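Local structure of Atg1 tMIT (Kluyveromyces marxianus, 4P1N) at residues E104-L107 with L108-S112; L137-N140 with I141-W145. The protein is the tandem MIT fragment of Atg1, a serine/threonine protein kinase essential in autophagy, where it is required for autophagosome formation. All coordinates share one frame; numbering follows the deposited sequence.

Interaction 1. Residues E104-L107 with L108-S112; sequences ESLL and LYLKS
Leu108 folds back on Glu104: its N donates to Glu104 O at 3.1 Å, and its CG lies 3.2 Å from that same Glu104 O, so the side chain lies against the oxygen that the backbone N uses. The carboxylate of Glu104 turns elsewhere, to a salt bridge with Lys31. One residue on, Tyr109 N reaches Ser105 O at 2.9 Å. Its CG is anti to the carbonyl carbon (chi1 -78°), which swings the ring back over the preceding turn and puts CE2 3.3 Å from Ser105 OG. This is a packing contact with a ring carbon; the polar partner of Ser105 OG is Ala28 O, while Tyr109 OH bonds Glu29 and its side chain packs on Lys156 and Leu160. With an alanine in place of Tyr109, Glu29 would probably lose its hydroxyl partner and a gap would open beside Ser105, where the side chain had faced Lys156 and Leu160. The repeated bonding of each N-H to the carbonyl four residues earlier identifies this as alpha helix, part of helix 95-129, which joins helices 10-33 and 137-170 in a three-helix bundle, as expected of the first MIT domain. Leu110 N continues the series to Leu106 O at 2.9 Å. Here the side chains cross obliquely, Leu106 CD2 resting 3.8 Å from Leu110 CG, and both leucines also pack against apolar side chains of another protein's chain. Lys111 N bonds Leu107 O at 3.0 Å, yet its side chain bends at chi2 (64°) and chi3 (71°) and leaves the turn, carrying NZ to a salt bridge with Glu235 and a hydrogen bond to Leu231 O. At Ser112 the hydroxyl OG donates to Leu108 O at 2.9 Å, and Ser112 N grips this carbonyl oxygen from the opposite face of its plane.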
loop_
_atom_site.group_PDB
_atom_site.type_symbol
_atom_site.label_atom_id
_atom_site.label_comp_id
_atom_site.label_asym_id
_atom_site.label_seq_id
_atom_site.Cartn_x
_atom_site.Cartn_y
_atom_site.Cartn_z
ATOM N N GLU B 104 -14.837 -18.070 -6.041
ATOM C CA GLU B 104 -13.389 -18.162 -5.936
ATOM C C GLU B 104 -12.794 -16.800 -5.615
ATOM O O GLU B 104 -12.018 -16.674 -4.680
ATOM C CB GLU B 104 -12.775 -18.723 -7.203
ATOM C CG GLU B 104 -12.907 -20.236 -7.320
ATOM C CD GLU B 104 -12.481 -20.812 -8.680
ATOM O OE1 GLU B 104 -12.374 -22.063 -8.777
ATOM O OE2 GLU B 104 -12.280 -20.046 -9.651
ATOM N N SER B 105 -13.220 -15.787 -6.355
ATOM C CA SER B 105 -12.748 -14.433 -6.134
ATOM C C SER B 105 -13.128 -13.942 -4.725
ATOM O O SER B 105 -12.291 -13.427 -3.991
ATOM C CB SER B 105 -13.251 -13.492 -7.235
ATOM O OG SER B 105 -12.457 -12.294 -7.268
ATOM N N LEU B 106 -14.361 -14.156 -4.318
ATOM C CA LEU B 106 -14.810 -13.733 -3.013
ATOM C C LEU B 106 -13.971 -14.321 -1.919
ATOM O O LEU B 106 -13.553 -13.607 -1.026
ATOM C CB LEU B 106 -16.244 -14.196 -2.747
ATOM C CG LEU B 106 -17.174 -13.332 -1.909
ATOM C CD1 LEU B 106 -18.354 -14.199 -1.454
ATOM C CD2 LEU B 106 -16.563 -12.575 -0.739
ATOM N N LEU B 107 -13.817 -15.642 -1.944
ATOM C CA LEU B 107 -13.036 -16.343 -0.946
ATOM C C LEU B 107 -11.597 -15.821 -0.838
ATOM O O LEU B 107 -11.054 -15.689 0.271
ATOM C CB LEU B 107 -13.029 -17.869 -1.244
ATOM C CG LEU B 107 -14.394 -18.573 -1.145
ATOM C CD1 LEU B 107 -14.215 -20.066 -1.374
ATOM C CD2 LEU B 107 -15.058 -18.303 0.187
ATOM N N LEU B 108 -10.990 -15.522 -1.983
ATOM C CA LEU B 108 -9.639 -14.935 -2.026
ATOM C C LEU B 108 -9.615 -13.527 -1.497
ATOM O O LEU B 108 -8.650 -13.137 -0.837
ATOM C CB LEU B 108 -9.087 -14.978 -3.465
ATOM C CG LEU B 108 -8.887 -16.414 -3.961
ATOM C CD1 LEU B 108 -8.562 -16.435 -5.436
ATOM C CD2 LEU B 108 -7.822 -17.155 -3.140
ATOM N N TYR B 109 -10.661 -12.738 -1.739
ATOM C CA TYR B 109 -10.716 -11.437 -1.112
ATOM C C TYR B 109 -10.883 -11.603 0.403
ATOM O O TYR B 109 -10.344 -10.803 1.157
ATOM C CB TYR B 109 -11.832 -10.529 -1.679
ATOM C CG TYR B 109 -11.492 -9.907 -2.970
ATOM C CD1 TYR B 109 -10.357 -9.088 -3.106
ATOM C CD2 TYR B 109 -12.214 -10.210 -4.108
ATOM C CE1 TYR B 109 -9.996 -8.544 -4.329
ATOM C CE2 TYR B 109 -11.842 -9.681 -5.348
ATOM C CZ TYR B 109 -10.728 -8.870 -5.452
ATOM O OH TYR B 109 -10.418 -8.338 -6.670
ATOM N N LEU B 110 -11.649 -12.585 0.861
ATOM C CA LEU B 110 -11.842 -12.735 2.310
ATOM C C LEU B 110 -10.549 -13.182 2.985
ATOM O O LEU B 110 -10.266 -12.775 4.075
ATOM C CB LEU B 110 -12.961 -13.708 2.676
ATOM C CG LEU B 110 -14.383 -13.344 2.243
ATOM C CD1 LEU B 110 -15.316 -14.490 2.622
ATOM C CD2 LEU B 110 -14.927 -12.100 2.927
ATOM N N LYS B 111 -9.752 -14.006 2.323
ATOM C CA LYS B 111 -8.483 -14.345 2.862
ATOM C C LYS B 111 -7.543 -13.145 2.877
ATOM O O LYS B 111 -6.816 -12.926 3.877
ATOM C CB LYS B 111 -7.879 -15.527 2.107
ATOM C CG LYS B 111 -6.520 -15.969 2.603
ATOM C CD LYS B 111 -6.531 -16.507 4.024
ATOM C CE LYS B 111 -7.228 -17.869 4.134
ATOM N NZ LYS B 111 -7.612 -18.045 5.549
ATOM N N SER B 112 -7.552 -12.354 1.813
ATOM C CA SER B 112 -6.815 -11.074 1.825
ATOM C C SER B 112 -7.156 -10.207 3.011
ATOM O O SER B 112 -6.285 -9.689 3.725
ATOM C CB SER B 112 -7.010 -10.265 0.525
ATOM O OG SER B 112 -6.698 -11.046 -0.614
#

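Interaction 2. Residues L137-N140 with I141-W145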
loop_
_atom_site.group_PDB
_atom_site.type_symbol
_atom_site.label_atom_id
_atom_site.label_comp_id
_atom_site.label_asym_id
_atom_site.label_seq_id
_atom_site.Cartn_x
_atom_site.Cartn_y
_atom_site.Cartn_z
ATOM N N LEU B 137 8.715 6.192 8.681
ATOM C CA LEU B 137 8.058 6.619 7.451
ATOM C C LEU B 137 7.518 5.386 6.724
ATOM O O LEU B 137 6.343 5.356 6.329
ATOM C CB LEU B 137 9.030 7.400 6.579
ATOM C CG LEU B 137 8.537 8.732 6.015
ATOM C CD1 LEU B 137 9.645 9.773 6.018
ATOM C CD2 LEU B 137 8.011 8.543 4.612
ATOM N N LYS B 138 8.378 4.370 6.589
ATOM C CA LYS B 138 8.058 3.106 5.914
ATOM C C LYS B 138 6.804 2.481 6.444
ATOM O O LYS B 138 5.912 2.108 5.677
ATOM C CB LYS B 138 9.167 2.066 6.111
ATOM C CG LYS B 138 10.137 1.898 4.961
ATOM C CD LYS B 138 10.511 0.429 4.824
ATOM C CE LYS B 138 11.663 0.231 3.855
ATOM N NZ LYS B 138 11.663 -1.162 3.317
ATOM N N LEU B 139 6.765 2.315 7.755
ATOM C CA LEU B 139 5.586 1.778 8.418
ATOM C C LEU B 139 4.321 2.590 8.103
ATOM O O LEU B 139 3.285 2.009 7.825
ATOM C CB LEU B 139 5.798 1.735 9.954
ATOM C CG LEU B 139 4.652 1.177 10.771
ATOM C CD1 LEU B 139 4.363 -0.262 10.379
ATOM C CD2 LEU B 139 4.943 1.262 12.253
ATOM N N ASN B 140 4.401 3.917 8.189
ATOM C CA ASN B 140 3.266 4.786 7.826
ATOM C C ASN B 140 2.747 4.516 6.434
ATOM O O ASN B 140 1.545 4.306 6.223
ATOM C CB ASN B 140 3.633 6.256 7.910
ATOM C CG ASN B 140 2.881 6.963 8.992
ATOM O OD1 ASN B 140 1.650 6.952 9.021
ATOM N ND2 ASN B 140 3.606 7.590 9.884
ATOM N N ILE B 141 3.680 4.444 5.500
ATOM C CA ILE B 141 3.336 4.151 4.110
ATOM C C ILE B 141 2.655 2.791 4.014
ATOM O O ILE B 141 1.545 2.699 3.478
ATOM C CB ILE B 141 4.559 4.309 3.189
ATOM C CG1 ILE B 141 4.826 5.797 2.989
ATOM C CG2 ILE B 141 4.324 3.625 1.847
ATOM C CD1 ILE B 141 6.171 6.150 2.350
ATOM N N LEU B 142 3.266 1.763 4.605
ATOM C CA LEU B 142 2.724 0.417 4.565
ATOM C C LEU B 142 1.336 0.338 5.098
ATOM O O LEU B 142 0.479 -0.353 4.542
ATOM C CB LEU B 142 3.557 -0.566 5.382
ATOM C CG LEU B 142 4.702 -1.233 4.665
ATOM C CD1 LEU B 142 5.374 -2.193 5.617
ATOM C CD2 LEU B 142 4.223 -2.003 3.453
ATOM N N VAL B 143 1.134 0.990 6.232
ATOM C CA VAL B 143 -0.145 0.989 6.875
ATOM C C VAL B 143 -1.199 1.729 6.052
ATOM O O VAL B 143 -2.316 1.238 5.951
ATOM C CB VAL B 143 -0.047 1.526 8.313
ATOM C CG1 VAL B 143 -1.438 1.696 8.920
ATOM C CG2 VAL B 143 0.783 0.556 9.160
ATOM N N GLN B 144 -0.864 2.882 5.470
ATOM C CA GLN B 144 -1.768 3.476 4.467
ATOM C C GLN B 144 -2.148 2.494 3.350
ATOM O O GLN B 144 -3.350 2.335 3.032
ATOM C CB GLN B 144 -1.206 4.762 3.913
ATOM C CG GLN B 144 -1.198 5.861 4.992
ATOM C CD GLN B 144 -0.616 7.145 4.502
ATOM O OE1 GLN B 144 -0.087 7.216 3.391
ATOM N NE2 GLN B 144 -0.701 8.205 5.333
ATOM N N TRP B 145 -1.144 1.785 2.812
ATOM C CA TRP B 145 -1.398 0.754 1.807
ATOM C C TRP B 145 -2.333 -0.345 2.275
ATOM O O TRP B 145 -3.278 -0.699 1.574
ATOM C CB TRP B 145 -0.086 0.166 1.301
ATOM C CG TRP B 145 -0.255 -0.821 0.196
ATOM C CD1 TRP B 145 -0.415 -0.580 -1.168
ATOM C CD2 TRP B 145 -0.344 -2.247 0.362
ATOM N NE1 TRP B 145 -0.553 -1.801 -1.833
ATOM C CE2 TRP B 145 -0.503 -2.823 -0.911
ATOM C CE3 TRP B 145 -0.236 -3.082 1.458
ATOM C CZ2 TRP B 145 -0.608 -4.214 -1.092
ATOM C CZ3 TRP B 145 -0.298 -4.473 1.265
ATOM C CH2 TRP B 145 -0.490 -5.011 0.013
#
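Leu139 and Val143 make the close-packed flank of this start of the helix, their side chains lying alongside each other and pointing the same way, with Leu139 CD1 3.9 Å from Val143 CG2. Val143 CG1 is anti to its backbone N (chi1 172°), which sets CG2 back toward the preceding turn, 3.2 Å from Leu139 O. The methyl thus lies against the carbonyl oxygen that receives Val143 N at 2.9 Å. Leu137 and Ile141 meet differently: their chains slant across one another and touch at the ends, Leu137 CD2 to Ile141 CD1, at 3.8 Å. The bond from Gln144 N to Asn140 O is almost straight (N-H...O 176°, 2.9 Å), and Gln144 CG lies 3.4 Å from Asn140 O. Asn140 and Gln144 face other chains. The Asn140 amide hydrogen-bonds through both its oxygen and its nitrogen to the chain of another protein, and Gln144 OE1 accepts from Trp145 NE1 of the second subunit, a bond that is returned by Trp145 to Gln144 there. The looser side is that of Lys138, partly exposed; Leu137 is partly exposed too, though it also packs on Trp221 of the second subunit. Lys138 starts away from 141-145, and its NZ forms a salt bridge with Glu15, whose charge probably eases the proximity of Lys138 NZ of the second subunit. As the opening two and a half turns of helix 137-170, residues 137-145 rest on two helices of the first MIT domain: Leu142 packs on Val14 and Ser18 of helix 10-33, while Val143 meets Met120 and Thr123 of helix 95-129.

In the fold
Interactions 1 and 2 occupy consecutive helices, 95-129 and 137-170, of the first MIT domain, with centres 23 Å apart and nearest atoms about 8 Å apart, so neither touches the other. Helix 10-33 packs against both: Ala28 lies beside 104-112, whereas Val14 lies beside 137-145. Helix 137-170 also links them directly, because its later residue Leu160 packs on Ser105 and Tyr109. Their settings differ. The centre of interaction 1 is about 8 Å from the centre of the chain, and it also faces helix 184-204; that of interaction 2 is about 20 Å out, at the junction with the second subunit. Both reach the chain of another protein. Each is a local i to i+4 contact within one helix.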